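Local coordinates for M152 protein (Murid herpesvirus 1, PDB 4G59) that probably acts as an MHC class I-like viral immunoevasin that binds host RAE-1 family ligands of the NKG2D receptor and helps the virus escape immune recognition, at residues 19-31 / 92-104. Residues are numbered along the deposited sequence; the frame is centred on the assembly and turned at random.
Sequences QDLTATFISYREG and GRPVVFEYRCKFV
A23 and C101, F25 and Y99, S27 and F97, and R29 and V95 exchange backbone bonds as four successive hydrogen-bonded pairs. With strand axes 4.5 Å apart at closest and N-to-C directions at 166°, this is a regular antiparallel ladder. The bond from Y99 N to F25 O is almost straight (177° at the hydrogen). F97 N to S27 O is the shortest rung at 2.7 Å, and V95 N to R29 O the longest at 3.2 Å.

Apolar contacts divide between the two faces of the sheet. On the face of I26, Y28 and V96, the valine sets CG1 anti to its backbone N (chi1 -174°) and presents a different methyl to each neighbour: CG1 lies 3.6 Å from I26 CG2, CG2 3.5 Å from Y28 CD1. P94 CB reaches the same tyrosine ring at CE1. On the face of A23 and F25, F103 CZ comes within 3.9 Å of A23 CB and meets F25 CE2 rim to rim, while L21 CD2 touches F103 CD2 and CE2.

T22 CG2 lies over one face of the R100 guanidinium, offset toward its rim, and K102 NZ approaches D20 without forming a salt bridge. The R29 guanidinium carries G31 O 3.4 Å above its centre, and a water in its plane accepts from R29 NH1 and donates to R29 O; it also lies close to R93 O of the partner segment, a bond too short to be trusted.

The face of F25, S27, F97 and Y99 packs against helix 68-89, where the Y99 hydroxyl bonds to Q77; F103 reaches helix 161-178. Strands 22-31 and 95-103 are thus the two central strands of the eight-stranded floor beneath the paired helices, joining the two four-stranded halves of an MHC class I-like platform.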
loop_
_atom_site.group_PDB
_atom_site.type_symbol
_atom_site.label_atom_id
_atom_site.label_comp_id
_atom_site.label_asym_id
_atom_site.label_seq_id
_atom_site.Cartn_x
_atom_site.Cartn_y
_atom_site.Cartn_z
ATOM N N GLN B 19 -12.037 -14.201 -19.370
ATOM C CA GLN B 19 -12.271 -15.641 -19.264
ATOM C C GLN B 19 -11.657 -16.217 -18.007
ATOM O O GLN B 19 -10.686 -15.659 -17.467
ATOM C CB GLN B 19 -11.716 -16.389 -20.472
ATOM C CG GLN B 19 -12.727 -16.570 -21.577
ATOM C CD GLN B 19 -12.611 -15.505 -22.623
ATOM O OE1 GLN B 19 -11.625 -15.453 -23.359
ATOM N NE2 GLN B 19 -13.613 -14.633 -22.696
ATOM N N ASP B 20 -12.212 -17.347 -17.566
ATOM C CA ASP B 20 -11.794 -17.995 -16.325
ATOM C C ASP B 20 -11.812 -16.985 -15.207
ATOM O O ASP B 20 -10.799 -16.770 -14.543
ATOM C CB ASP B 20 -10.413 -18.639 -16.469
ATOM C CG ASP B 20 -10.437 -19.839 -17.382
ATOM O OD1 ASP B 20 -11.412 -19.968 -18.151
ATOM O OD2 ASP B 20 -9.491 -20.653 -17.332
ATOM N N LEU B 21 -12.969 -16.352 -15.037
ATOM C CA LEU B 21 -13.102 -15.220 -14.141
ATOM C C LEU B 21 -12.793 -15.674 -12.721
ATOM O O LEU B 21 -13.233 -16.744 -12.280
ATOM C CB LEU B 21 -14.490 -14.573 -14.257
ATOM C CG LEU B 21 -14.700 -13.237 -13.531
ATOM C CD1 LEU B 21 -15.625 -12.321 -14.272
ATOM C CD2 LEU B 21 -15.256 -13.462 -12.140
ATOM N N THR B 22 -11.981 -14.873 -12.038
ATOM C CA THR B 22 -11.550 -15.184 -10.684
ATOM C C THR B 22 -11.528 -13.906 -9.853
ATOM O O THR B 22 -10.658 -13.054 -10.022
ATOM C CB THR B 22 -10.176 -15.868 -10.674
ATOM O OG1 THR B 22 -10.187 -16.964 -11.601
ATOM C CG2 THR B 22 -9.860 -16.391 -9.282
ATOM N N ALA B 23 -12.514 -13.784 -8.969
ATOM C CA ALA B 23 -12.656 -12.612 -8.100
ATOM C C ALA B 23 -11.928 -12.822 -6.788
ATOM O O ALA B 23 -12.106 -13.857 -6.143
ATOM C CB ALA B 23 -14.122 -12.332 -7.822
ATOM N N THR B 24 -11.125 -11.838 -6.384
ATOM C CA THR B 24 -10.450 -11.894 -5.090
ATOM C C THR B 24 -11.115 -10.941 -4.101
ATOM O O THR B 24 -11.131 -9.721 -4.338
ATOM C CB THR B 24 -8.963 -11.549 -5.224
ATOM O OG1 THR B 24 -8.320 -12.563 -5.996
ATOM C CG2 THR B 24 -8.295 -11.517 -3.861
ATOM N N PHE B 25 -11.663 -11.483 -3.002
ATOM C CA PHE B 25 -12.292 -10.652 -1.974
ATOM C C PHE B 25 -11.298 -10.490 -0.842
ATOM O O PHE B 25 -10.898 -11.492 -0.214
ATOM C CB PHE B 25 -13.566 -11.302 -1.445
ATOM C CG PHE B 25 -14.669 -11.422 -2.467
ATOM C CD1 PHE B 25 -15.715 -10.518 -2.484
ATOM C CD2 PHE B 25 -14.662 -12.442 -3.418
ATOM C CE1 PHE B 25 -16.729 -10.615 -3.418
ATOM C CE2 PHE B 25 -15.686 -12.537 -4.363
ATOM C CZ PHE B 25 -16.713 -11.617 -4.362
ATOM N N ILE B 26 -10.884 -9.251 -0.569
ATOM C CA ILE B 26 -9.886 -9.039 0.480
ATOM C C ILE B 26 -10.445 -8.282 1.677
ATOM O O ILE B 26 -11.136 -7.265 1.515
ATOM C CB ILE B 26 -8.616 -8.347 -0.037
ATOM C CG1 ILE B 26 -7.856 -9.283 -0.981
ATOM C CG2 ILE B 26 -7.680 -8.012 1.099
ATOM C CD1 ILE B 26 -6.828 -8.579 -1.824
ATOM N N SER B 27 -10.165 -8.795 2.876
ATOM C CA SER B 27 -10.594 -8.135 4.098
ATOM C C SER B 27 -9.430 -7.972 5.061
ATOM O O SER B 27 -8.769 -8.952 5.474
ATOM C CB SER B 27 -11.762 -8.868 4.746
ATOM O OG SER B 27 -12.957 -8.563 4.070
ATOM N N TYR B 28 -9.194 -6.713 5.400
ATOM C CA TYR B 28 -8.095 -6.318 6.254
ATOM C C TYR B 28 -8.663 -5.653 7.482
ATOM O O TYR B 28 -9.258 -4.553 7.394
ATOM C CB TYR B 28 -7.222 -5.304 5.505
ATOM C CG TYR B 28 -6.152 -4.631 6.350
ATOM C CD1 TYR B 28 -5.390 -5.353 7.258
ATOM C CD2 TYR B 28 -5.874 -3.272 6.203
ATOM C CE1 TYR B 28 -4.411 -4.745 8.014
ATOM C CE2 TYR B 28 -4.879 -2.660 6.961
ATOM C CZ TYR B 28 -4.158 -3.403 7.860
ATOM O OH TYR B 28 -3.173 -2.794 8.619
ATOM N N ARG B 29 -8.479 -6.302 8.626
ATOM C CA ARG B 29 -8.857 -5.692 9.889
ATOM C C ARG B 29 -7.674 -4.940 10.459
ATOM O O ARG B 29 -6.655 -5.531 10.818
ATOM C CB ARG B 29 -9.341 -6.722 10.898
ATOM C CG ARG B 29 -9.863 -6.065 12.157
ATOM C CD ARG B 29 -10.287 -7.074 13.191
ATOM N NE ARG B 29 -11.104 -6.422 14.206
ATOM C CZ ARG B 29 -10.609 -5.837 15.292
ATOM N NH1 ARG B 29 -9.294 -5.830 15.522
ATOM N NH2 ARG B 29 -11.437 -5.259 16.149
ATOM N N GLU B 30 -7.842 -3.632 10.547
ATOM C CA GLU B 30 -6.795 -2.715 10.960
ATOM C C GLU B 30 -6.922 -2.413 12.453
ATOM O O GLU B 30 -5.926 -2.352 13.189
ATOM C CB GLU B 30 -6.975 -1.435 10.157
ATOM C CG GLU B 30 -5.933 -0.399 10.357
ATOM C CD GLU B 30 -6.272 0.853 9.602
ATOM O OE1 GLU B 30 -7.478 1.180 9.528
ATOM O OE2 GLU B 30 -5.341 1.504 9.081
ATOM N N GLY B 31 -8.162 -2.201 12.884
ATOM C CA GLY B 31 -8.463 -1.987 14.284
ATOM C C GLY B 31 -9.929 -2.246 14.578
ATOM O O GLY B 31 -10.634 -2.811 13.750
ATOM N N GLY B 92 -5.658 -6.709 19.402
ATOM C CA GLY B 92 -6.189 -6.406 18.083
ATOM C C GLY B 92 -5.087 -6.140 17.077
ATOM O O GLY B 92 -5.018 -5.051 16.481
ATOM N N ARG B 93 -4.205 -7.118 16.892
ATOM C CA ARG B 93 -3.184 -6.965 15.878
ATOM C C ARG B 93 -3.879 -7.052 14.507
ATOM O O ARG B 93 -4.933 -7.709 14.371
ATOM C CB ARG B 93 -2.095 -8.021 16.038
ATOM C CG ARG B 93 -2.578 -9.428 15.776
ATOM C CD ARG B 93 -1.523 -10.439 16.184
ATOM N NE ARG B 93 -0.377 -10.391 15.293
ATOM C CZ ARG B 93 0.845 -10.766 15.630
ATOM N NH1 ARG B 93 1.082 -11.219 16.844
ATOM N NH2 ARG B 93 1.835 -10.688 14.754
ATOM N N PRO B 94 -3.313 -6.369 13.500
ATOM C CA PRO B 94 -3.950 -6.377 12.179
ATOM C C PRO B 94 -3.814 -7.750 11.520
ATOM O O PRO B 94 -2.841 -8.469 11.777
ATOM C CB PRO B 94 -3.168 -5.305 11.403
ATOM C CG PRO B 94 -1.795 -5.259 12.083
ATOM C CD PRO B 94 -2.079 -5.551 13.536
ATOM N N VAL B 95 -4.799 -8.111 10.703
ATOM C CA VAL B 95 -4.805 -9.395 10.007
ATOM C C VAL B 95 -5.499 -9.221 8.662
ATOM O O VAL B 95 -6.369 -8.344 8.520
ATOM C CB VAL B 95 -5.538 -10.497 10.839
ATOM C CG1 VAL B 95 -6.945 -10.082 11.181
ATOM C CG2 VAL B 95 -5.569 -11.811 10.097
ATOM N N VAL B 96 -5.119 -10.024 7.665
ATOM C CA VAL B 96 -5.832 -9.991 6.375
ATOM C C VAL B 96 -6.360 -11.367 5.996
ATOM O O VAL B 96 -5.661 -12.374 6.150
ATOM C CB VAL B 96 -4.936 -9.459 5.198
ATOM C CG1 VAL B 96 -5.755 -9.296 3.901
ATOM C CG2 VAL B 96 -4.270 -8.157 5.558
ATOM N N PHE B 97 -7.579 -11.406 5.470
ATOM C CA PHE B 97 -8.080 -12.615 4.807
ATOM C C PHE B 97 -8.339 -12.371 3.330
ATOM O O PHE B 97 -9.004 -11.400 2.948
ATOM C CB PHE B 97 -9.349 -13.137 5.492
ATOM C CG PHE B 97 -9.062 -13.909 6.742
ATOM C CD1 PHE B 97 -8.850 -15.292 6.685
ATOM C CD2 PHE B 97 -8.956 -13.265 7.972
ATOM C CE1 PHE B 97 -8.563 -16.022 7.826
ATOM C CE2 PHE B 97 -8.659 -14.010 9.124
ATOM C CZ PHE B 97 -8.468 -15.391 9.040
ATOM N N GLU B 98 -7.827 -13.275 2.505
ATOM C CA GLU B 98 -7.949 -13.158 1.061
ATOM C C GLU B 98 -8.694 -14.368 0.496
ATOM O O GLU B 98 -8.220 -15.508 0.624
ATOM C CB GLU B 98 -6.555 -13.099 0.476
ATOM C CG GLU B 98 -6.485 -12.737 -0.965
ATOM C CD GLU B 98 -5.123 -12.195 -1.319
ATOM O OE1 GLU B 98 -4.614 -11.335 -0.557
ATOM O OE2 GLU B 98 -4.568 -12.649 -2.343
ATOM N N TYR B 99 -9.859 -14.133 -0.109
ATOM C CA TYR B 99 -10.612 -15.198 -0.766
ATOM C C TYR B 99 -10.475 -15.098 -2.283
ATOM O O TYR B 99 -11.029 -14.189 -2.901
ATOM C CB TYR B 99 -12.091 -15.118 -0.390
ATOM C CG TYR B 99 -12.373 -15.247 1.092
ATOM C CD1 TYR B 99 -12.749 -16.467 1.653
ATOM C CD2 TYR B 99 -12.266 -14.148 1.929
ATOM C CE1 TYR B 99 -13.017 -16.574 3.019
ATOM C CE2 TYR B 99 -12.527 -14.241 3.265
ATOM C CZ TYR B 99 -12.906 -15.450 3.816
ATOM O OH TYR B 99 -13.165 -15.506 5.164
ATOM N N ARG B 100 -9.733 -16.016 -2.893
ATOM C CA ARG B 100 -9.612 -15.996 -4.343
ATOM C C ARG B 100 -10.596 -17.011 -4.914
ATOM O O ARG B 100 -10.386 -18.223 -4.780
ATOM C CB ARG B 100 -8.187 -16.306 -4.776
ATOM C CG ARG B 100 -7.943 -16.050 -6.245
ATOM C CD ARG B 100 -6.456 -15.941 -6.560
ATOM N NE ARG B 100 -6.168 -16.249 -7.959
ATOM C CZ ARG B 100 -6.069 -17.489 -8.425
ATOM N NH1 ARG B 100 -6.244 -18.519 -7.603
ATOM N NH2 ARG B 100 -5.804 -17.705 -9.704
ATOM N N CYS B 101 -11.679 -16.525 -5.530
ATOM C CA CYS B 101 -12.776 -17.420 -5.933
ATOM C C CYS B 101 -13.013 -17.490 -7.436
ATOM O O CYS B 101 -13.113 -16.458 -8.098
ATOM C CB CYS B 101 -14.095 -17.016 -5.266
ATOM S SG CYS B 101 -14.111 -17.034 -3.466
ATOM N N LYS B 102 -13.102 -18.718 -7.955
ATOM C CA LYS B 102 -13.666 -18.991 -9.278
ATOM C C LYS B 102 -15.139 -19.320 -9.072
ATOM O O LYS B 102 -15.475 -20.108 -8.182
ATOM C CB LYS B 102 -12.980 -20.203 -9.885
ATOM C CG LYS B 102 -12.306 -19.978 -11.213
ATOM C CD LYS B 102 -11.301 -21.089 -11.449
ATOM C CE LYS B 102 -10.653 -21.009 -12.815
ATOM N NZ LYS B 102 -11.608 -21.333 -13.922
ATOM N N PHE B 103 -16.017 -18.736 -9.879
ATOM C CA PHE B 103 -17.447 -18.966 -9.734
ATOM C C PHE B 103 -17.980 -20.200 -10.482
ATOM O O PHE B 103 -18.880 -20.891 -9.980
ATOM C CB PHE B 103 -18.222 -17.716 -10.148
ATOM C CG PHE B 103 -17.970 -16.529 -9.259
ATOM C CD1 PHE B 103 -18.003 -16.657 -7.880
ATOM C CD2 PHE B 103 -17.686 -15.289 -9.806
ATOM C CE1 PHE B 103 -17.762 -15.557 -7.066
ATOM C CE2 PHE B 103 -17.448 -14.188 -9.003
ATOM C CZ PHE B 103 -17.481 -14.319 -7.633
ATOM N N VAL B 104 -17.463 -20.459 -11.684
ATOM C CA VAL B 104 -17.844 -21.654 -12.443
ATOM C C VAL B 104 -16.607 -22.358 -13.039
ATOM O O VAL B 104 -15.901 -21.801 -13.887
ATOM C CB VAL B 104 -18.935 -21.374 -13.525
ATOM C CG1 VAL B 104 -20.186 -20.763 -12.902
ATOM C CG2 VAL B 104 -18.419 -20.461 -14.606
HETATM O O HOH W 1 -7.140 -6.935 13.585
#